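Local structure of ancylostoma secreted protein 1 (Necator americanus, 3NT8) at residues 226-238 against 275-287. The protein is a secreted hookworm protein with two CAP domains, probably associated with the transition of infective larvae to parasitism. Residues are numbered along the deposited sequence; the frame is centred on the assembly and turned at random.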
ATOM      1  N   GLN A 226      12.987  17.601 -10.070  1.00 29.74           N
ATOM      2  CA  GLN A 226      13.825  17.570  -8.866  1.00 28.18           C
ATOM      3  C   GLN A 226      15.219  17.072  -9.223  1.00 28.34           C
ATOM      4  O   GLN A 226      16.221  17.710  -8.847  1.00 28.23           O
ATOM      5  CB  GLN A 226      13.205  16.709  -7.755  1.00 28.18           C
ATOM      6  CG  GLN A 226      11.935  17.297  -7.148  1.00 26.98           C
ATOM      7  CD  GLN A 226      11.386  16.535  -5.927  1.00 26.53           C
ATOM      8  OE1 GLN A 226      12.125  16.128  -5.065  1.00 23.35           O
ATOM      9  NE2 GLN A 226      10.066  16.338  -5.879  1.00 27.80           N
ATOM     10  N   CYS A 227      15.269  15.958  -9.963  1.00 27.13           N
ATOM     11  CA  CYS A 227      16.512  15.328 -10.404  1.00 26.91           C
ATOM     12  C   CYS A 227      16.510  15.058 -11.911  1.00 26.31           C
ATOM     13  O   CYS A 227      16.163  13.986 -12.332  1.00 27.70           O
ATOM     14  CB  CYS A 227      16.703  14.015  -9.653  1.00 25.32           C
ATOM     15  SG  CYS A 227      16.663  14.162  -7.796  1.00 28.06           S
ATOM     16  N   PRO A 228      16.896  16.041 -12.738  1.00 26.92           N
ATOM     17  CA  PRO A 228      16.702  15.870 -14.206  1.00 26.12           C
ATOM     18  C   PRO A 228      17.693  14.913 -14.866  1.00 25.58           C
ATOM     19  O   PRO A 228      17.404  14.379 -15.937  1.00 25.96           O
ATOM     20  CB  PRO A 228      16.885  17.292 -14.766  1.00 25.71           C
ATOM     21  CG  PRO A 228      16.984  18.212 -13.548  1.00 25.10           C
ATOM     22  CD  PRO A 228      17.436  17.370 -12.400  1.00 26.81           C
ATOM     23  N   SER A 229      18.859  14.711 -14.248  1.00 24.38           N
ATOM     24  CA  SER A 229      19.833  13.756 -14.739  1.00 23.08           C
ATOM     25  C   SER A 229      19.468  12.287 -14.527  1.00 22.81           C
ATOM     26  O   SER A 229      20.064  11.419 -15.160  1.00 23.15           O
ATOM     27  CB  SER A 229      21.173  14.030 -14.075  1.00 23.46           C
ATOM     28  OG  SER A 229      21.587  15.330 -14.457  1.00 26.57           O
ATOM     29  N   ASN A 230      18.517  11.994 -13.633  1.00 22.49           N
ATOM     30  CA  ASN A 230      18.124  10.613 -13.355  1.00 21.70           C
ATOM     31  C   ASN A 230      16.887  10.208 -14.169  1.00 21.21           C
ATOM     32  O   ASN A 230      16.048  11.044 -14.551  1.00 20.03           O
ATOM     33  CB  ASN A 230      17.908  10.346 -11.817  1.00 20.70           C
ATOM     34  CG  ASN A 230      19.137  10.720 -10.941  1.00 20.48           C
ATOM     35  OD1 ASN A 230      20.276  10.513 -11.341  1.00 19.98           O
ATOM     36  ND2 ASN A 230      18.889  11.213  -9.707  1.00 20.39           N
ATOM     37  N   THR A 231      16.807   8.918 -14.450  1.00 21.35           N
ATOM     38  CA  THR A 231      15.783   8.344 -15.295  1.00 21.84           C
ATOM     39  C   THR A 231      15.196   7.209 -14.531  1.00 23.77           C
ATOM     40  O   THR A 231      15.953   6.377 -14.001  1.00 25.47           O
ATOM     41  CB  THR A 231      16.399   7.739 -16.610  1.00 21.79           C
ATOM     42  OG1 THR A 231      17.122   8.762 -17.313  1.00 20.78           O
ATOM     43  CG2 THR A 231      15.321   7.183 -17.514  1.00 21.44           C
ATOM     44  N   GLY A 232      13.864   7.147 -14.490  1.00 25.16           N
ATOM     45  CA  GLY A 232      13.135   6.052 -13.838  1.00 25.86           C
ATOM     46  C   GLY A 232      12.281   6.529 -12.661  1.00 26.55           C
ATOM     47  O   GLY A 232      11.429   5.793 -12.153  1.00 25.80           O
ATOM     48  N   MET A 233      12.535   7.758 -12.209  1.00 26.50           N
ATOM     49  CA  MET A 233      11.809   8.299 -11.097  1.00 26.34           C
ATOM     50  C   MET A 233      11.161   9.601 -11.494  1.00 27.35           C
ATOM     51  O   MET A 233      11.608  10.276 -12.417  1.00 27.94           O
ATOM     52  CB  MET A 233      12.731   8.498  -9.878  1.00 26.70           C
ATOM     53  CG  MET A 233      12.975   7.258  -9.047  1.00 22.67           C
ATOM     54  SD  MET A 233      11.557   6.642  -8.098  1.00 19.06           S
ATOM     55  CE  MET A 233      11.597   7.638  -6.677  1.00 18.57           C
ATOM     56  N   THR A 234      10.081   9.931 -10.782  1.00 28.61           N
ATOM     57  CA  THR A 234       9.290  11.115 -11.013  1.00 28.38           C
ATOM     58  C   THR A 234       9.095  11.806  -9.700  1.00 27.40           C
ATOM     59  O   THR A 234       9.218  11.192  -8.654  1.00 27.27           O
ATOM     60  CB  THR A 234       7.884  10.769 -11.607  1.00 28.83           C
ATOM     61  OG1 THR A 234       7.192   9.820 -10.782  1.00 30.27           O
ATOM     62  CG2 THR A 234       8.028  10.168 -12.984  1.00 28.24           C
ATOM     63  N   ASP A 235       8.736  13.086  -9.770  1.00 26.83           N
ATOM     64  CA  ASP A 235       8.589  13.925  -8.608  1.00 26.02           C
ATOM     65  C   ASP A 235       7.507  13.446  -7.661  1.00 25.11           C
ATOM     66  O   ASP A 235       7.639  13.639  -6.466  1.00 25.73           O
ATOM     67  CB  ASP A 235       8.329  15.373  -9.014  1.00 25.15           C
ATOM     68  CG  ASP A 235       9.467  15.964  -9.791  1.00 26.19           C
ATOM     69  OD1 ASP A 235      10.657  15.657  -9.518  1.00 28.94           O
ATOM     70  OD2 ASP A 235       9.185  16.778 -10.694  1.00 29.76           O
ATOM     71  N   SER A 236       6.439  12.840  -8.182  1.00 23.72           N
ATOM     72  CA  SER A 236       5.360  12.414  -7.339  1.00 22.94           C
ATOM     73  C   SER A 236       5.866  11.301  -6.437  1.00 22.37           C
ATOM     74  O   SER A 236       5.629  11.326  -5.224  1.00 24.06           O
ATOM     75  CB  SER A 236       4.113  12.010  -8.181  1.00 22.74           C
ATOM     76  OG  SER A 236       4.153  10.652  -8.641  1.00 22.45           O
ATOM     77  N   VAL A 237       6.621  10.362  -7.010  1.00 22.28           N
ATOM     78  CA  VAL A 237       7.153   9.210  -6.267  1.00 21.04           C
ATOM     79  C   VAL A 237       8.165   9.637  -5.201  1.00 21.82           C
ATOM     80  O   VAL A 237       8.131   9.094  -4.089  1.00 19.95           O
ATOM     81  CB  VAL A 237       7.701   8.109  -7.192  1.00 22.52           C
ATOM     82  CG1 VAL A 237       8.055   6.821  -6.415  1.00 19.51           C
ATOM     83  CG2 VAL A 237       6.642   7.750  -8.304  1.00 20.66           C
ATOM     84  N   ARG A 238       9.006  10.625  -5.533  1.00 22.02           N
ATOM     85  CA  ARG A 238       9.971  11.190  -4.607  1.00 22.47           C
ATOM     86  C   ARG A 238       9.237  11.725  -3.399  1.00 23.29           C
ATOM     87  O   ARG A 238       9.593  11.407  -2.254  1.00 23.35           O
ATOM     88  CB  ARG A 238      10.795  12.302  -5.255  1.00 21.72           C
ATOM     89  CG  ARG A 238      11.657  11.855  -6.469  1.00 21.16           C
ATOM     90  CD  ARG A 238      12.489  12.985  -7.109  1.00 18.04           C
ATOM     91  NE  ARG A 238      13.390  12.435  -8.120  1.00 19.43           N
ATOM     92  CZ  ARG A 238      13.290  12.640  -9.432  1.00 17.51           C
ATOM     93  NH1 ARG A 238      12.334  13.420  -9.923  1.00 21.20           N
ATOM     94  NH2 ARG A 238      14.152  12.064 -10.260  1.00 12.81           N
ATOM     95  N   VAL A 275      15.858  15.219   3.750  1.00 22.91           N
ATOM     96  CA  VAL A 275      15.744  15.899   2.473  1.00 24.20           C
ATOM     97  C   VAL A 275      16.006  14.868   1.351  1.00 24.21           C
ATOM     98  O   VAL A 275      16.833  13.953   1.540  1.00 24.22           O
ATOM     99  CB  VAL A 275      16.733  17.124   2.360  1.00 25.01           C
ATOM    100  CG1 VAL A 275      16.330  18.251   3.292  1.00 26.43           C
ATOM    101  CG2 VAL A 275      18.128  16.748   2.670  1.00 24.70           C
ATOM    102  N   TYR A 276      15.313  15.023   0.227  1.00 21.82           N
ATOM    103  CA  TYR A 276      15.544  14.240  -0.955  1.00 22.30           C
ATOM    104  C   TYR A 276      16.878  14.591  -1.664  1.00 22.27           C
ATOM    105  O   TYR A 276      17.220  15.758  -1.817  1.00 22.45           O
ATOM    106  CB  TYR A 276      14.347  14.347  -1.910  1.00 20.86           C
ATOM    107  CG  TYR A 276      14.204  13.078  -2.714  1.00 22.54           C
ATOM    108  CD1 TYR A 276      13.549  11.980  -2.192  1.00 23.72           C
ATOM    109  CD2 TYR A 276      14.800  12.946  -3.978  1.00 20.52           C
ATOM    110  CE1 TYR A 276      13.482  10.799  -2.902  1.00 22.87           C
ATOM    111  CE2 TYR A 276      14.704  11.805  -4.668  1.00 18.16           C
ATOM    112  CZ  TYR A 276      14.035  10.734  -4.145  1.00 19.93           C
ATOM    113  OH  TYR A 276      13.971   9.550  -4.863  1.00 23.24           O
ATOM    114  N   ASP A 277      17.640  13.587  -2.085  1.00 22.63           N
ATOM    115  CA  ASP A 277      18.979  13.819  -2.602  1.00 22.19           C
ATOM    116  C   ASP A 277      19.156  13.056  -3.888  1.00 23.94           C
ATOM    117  O   ASP A 277      19.066  11.797  -3.930  1.00 25.20           O
ATOM    118  CB  ASP A 277      20.026  13.418  -1.563  1.00 21.63           C
ATOM    119  CG  ASP A 277      21.434  13.718  -2.010  1.00 20.11           C
ATOM    120  OD1 ASP A 277      22.032  14.645  -1.471  1.00 26.31           O
ATOM    121  OD2 ASP A 277      21.967  13.052  -2.905  1.00 20.53           O
ATOM    122  N   CYS A 278      19.446  13.800  -4.950  1.00 24.28           N
ATOM    123  CA  CYS A 278      19.541  13.234  -6.274  1.00 24.15           C
ATOM    124  C   CYS A 278      20.614  12.170  -6.423  1.00 24.78           C
ATOM    125  O   CYS A 278      20.392  11.139  -7.103  1.00 25.65           O
ATOM    126  CB  CYS A 278      19.723  14.377  -7.292  1.00 25.10           C
ATOM    127  SG  CYS A 278      18.250  15.380  -7.432  1.00 26.02           S
ATOM    128  N   GLU A 279      21.770  12.404  -5.797  1.00 23.78           N
ATOM    129  CA  GLU A 279      22.916  11.498  -5.892  1.00 23.34           C
ATOM    130  C   GLU A 279      22.595  10.162  -5.207  1.00 21.55           C
ATOM    131  O   GLU A 279      23.034   9.090  -5.647  1.00 22.13           O
ATOM    132  CB  GLU A 279      24.229  12.129  -5.299  1.00 23.97           C
ATOM    133  CG  GLU A 279      24.728  13.407  -6.013  1.00 31.90           C
ATOM    134  CD  GLU A 279      25.158  13.168  -7.506  1.00 39.27           C
ATOM    135  OE1 GLU A 279      26.392  13.086  -7.754  1.00 43.80           O
ATOM    136  OE2 GLU A 279      24.282  13.067  -8.427  1.00 40.17           O
ATOM    137  N   VAL A 280      21.896  10.262  -4.083  1.00 18.57           N
ATOM    138  CA  VAL A 280      21.523   9.121  -3.311  1.00 15.90           C
ATOM    139  C   VAL A 280      20.468   8.397  -4.150  1.00 16.04           C
ATOM    140  O   VAL A 280      20.372   7.164  -4.125  1.00 15.33           O
ATOM    141  CB  VAL A 280      20.973   9.485  -1.896  1.00 14.67           C
ATOM    142  CG1 VAL A 280      20.507   8.259  -1.190  1.00 12.74           C
ATOM    143  CG2 VAL A 280      22.043  10.209  -1.001  1.00 14.09           C
ATOM    144  N   GLU A 281      19.646   9.149  -4.870  1.00 15.59           N
ATOM    145  CA  GLU A 281      18.706   8.503  -5.778  1.00 16.20           C
ATOM    146  C   GLU A 281      19.444   7.767  -6.909  1.00 14.11           C
ATOM    147  O   GLU A 281      19.073   6.678  -7.273  1.00 13.31           O
ATOM    148  CB  GLU A 281      17.757   9.520  -6.399  1.00 17.35           C
ATOM    149  CG  GLU A 281      16.588   8.895  -7.179  1.00 20.82           C
ATOM    150  CD  GLU A 281      15.711   9.968  -7.859  1.00 27.81           C
ATOM    151  OE1 GLU A 281      16.156  10.559  -8.874  1.00 32.97           O
ATOM    152  OE2 GLU A 281      14.595  10.246  -7.375  1.00 28.31           O
ATOM    153  N   ALA A 282      20.441   8.401  -7.480  1.00 14.54           N
ATOM    154  CA  ALA A 282      21.141   7.849  -8.645  1.00 16.27           C
ATOM    155  C   ALA A 282      21.791   6.561  -8.188  1.00 17.60           C
ATOM    156  O   ALA A 282      21.875   5.614  -8.964  1.00 19.14           O
ATOM    157  CB  ALA A 282      22.219   8.805  -9.139  1.00 15.26           C
ATOM    158  N   SER A 283      22.224   6.521  -6.914  1.00 16.87           N
ATOM    159  CA  SER A 283      22.835   5.312  -6.390  1.00 15.84           C
ATOM    160  C   SER A 283      21.762   4.230  -6.143  1.00 16.05           C
ATOM    161  O   SER A 283      21.982   3.008  -6.295  1.00 14.88           O
ATOM    162  CB  SER A 283      23.629   5.660  -5.110  1.00 14.09           C
ATOM    163  OG  SER A 283      24.138   4.510  -4.524  1.00 15.63           O
ATOM    164  N   ALA A 284      20.591   4.646  -5.683  1.00 15.69           N
ATOM    165  CA  ALA A 284      19.549   3.626  -5.559  1.00 15.25           C
ATOM    166  C   ALA A 284      19.059   3.106  -6.906  1.00 16.29           C
ATOM    167  O   ALA A 284      18.685   1.933  -6.985  1.00 16.60           O
ATOM    168  CB  ALA A 284      18.453   4.072  -4.790  1.00 14.26           C
ATOM    169  N   ILE A 285      19.042   3.968  -7.925  1.00 15.62           N
ATOM    170  CA  ILE A 285      18.653   3.606  -9.287  1.00 17.05           C
ATOM    171  C   ILE A 285      19.592   2.565  -9.903  1.00 17.52           C
ATOM    172  O   ILE A 285      19.117   1.629 -10.514  1.00 18.59           O
ATOM    173  CB  ILE A 285      18.558   4.830 -10.208  1.00 16.81           C
ATOM    174  CG1 ILE A 285      17.371   5.700  -9.778  1.00 16.85           C
ATOM    175  CG2 ILE A 285      18.431   4.401 -11.696  1.00 17.26           C
ATOM    176  CD1 ILE A 285      17.199   6.938 -10.586  1.00 19.47           C
ATOM    177  N   ARG A 286      20.905   2.701  -9.666  1.00 17.26           N
ATOM    178  CA  ARG A 286      21.892   1.766 -10.170  1.00 17.44           C
ATOM    179  C   ARG A 286      21.699   0.357  -9.696  1.00 17.94           C
ATOM    180  O   ARG A 286      21.850  -0.587 -10.469  1.00 18.45           O
ATOM    181  CB  ARG A 286      23.281   2.241  -9.745  1.00 17.86           C
ATOM    182  CG  ARG A 286      23.852   3.243 -10.748  1.00 17.85           C
ATOM    183  CD  ARG A 286      25.372   3.377 -10.569  1.00 19.66           C
ATOM    184  NE  ARG A 286      25.654   3.997  -9.293  1.00 22.52           N
ATOM    185  CZ  ARG A 286      25.663   5.303  -9.076  1.00 23.03           C
ATOM    186  NH1 ARG A 286      25.418   6.135 -10.082  1.00 24.64           N
ATOM    187  NH2 ARG A 286      25.966   5.755  -7.854  1.00 23.08           N
ATOM    188  N   HIS A 287      21.412   0.230  -8.403  1.00 17.91           N
ATOM    189  CA  HIS A 287      21.124  -1.027  -7.829  1.00 19.35           C
ATOM    190  C   HIS A 287      19.730  -1.566  -8.200  1.00 20.17           C
ATOM    191  O   HIS A 287      19.549  -2.778  -8.525  1.00 21.55           O
ATOM    192  CB  HIS A 287      21.252  -0.896  -6.342  1.00 17.66           C
ATOM    193  CG  HIS A 287      20.940  -2.161  -5.629  1.00 19.14           C
ATOM    194  ND1 HIS A 287      21.612  -3.331  -5.883  1.00 16.99           N
ATOM    195  CD2 HIS A 287      19.991  -2.457  -4.709  1.00 18.08           C
ATOM    196  CE1 HIS A 287      21.108  -4.288  -5.133  1.00 14.82           C
ATOM    197  NE2 HIS A 287      20.124  -3.787  -4.413  1.00 17.51           N
TER
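R238, on the first turn of helix 235-253, reaches across to E281 and passes Y276 on the way. Its CB sits over the centre of the Y276 ring, 3.8 Å from the centroid, a CH-pi contact; CG lies against CZ and CD against CE2. Tyrosine suits the place, giving a ring face to the arginine and a hydroxyl to E281. The chain runs extended from CG to NE, which carries the guanidinium past the ring to the carboxylate. There a side-on salt bridge forms on both syn lone pairs: NE donates to E281 OE2 at 2.6 Å and NH2 to E281 OE1 at 2.9 Å, nearly straight at 168°. NH1 makes a weak hydrogen bond, within a salt bridge, to D235 OD1 and another to N224, so one arginine serves two carboxylates.

E281 is buried, and each oxygen accepts a second hydrogen bond on its anti side, somewhat out of the carboxylate plane: OE2 from Y276 OH, OE1 from N230 ND2. The same N230 amide donates to C278 O, 3.0 Å from ND2. Beside it the disulfide C227 SG–C278 SG (chi3 -87°) ties the loop leading into helix 235-253 to the start of helix 278-288, in the alpha-beta-alpha sandwich of the second CAP domain.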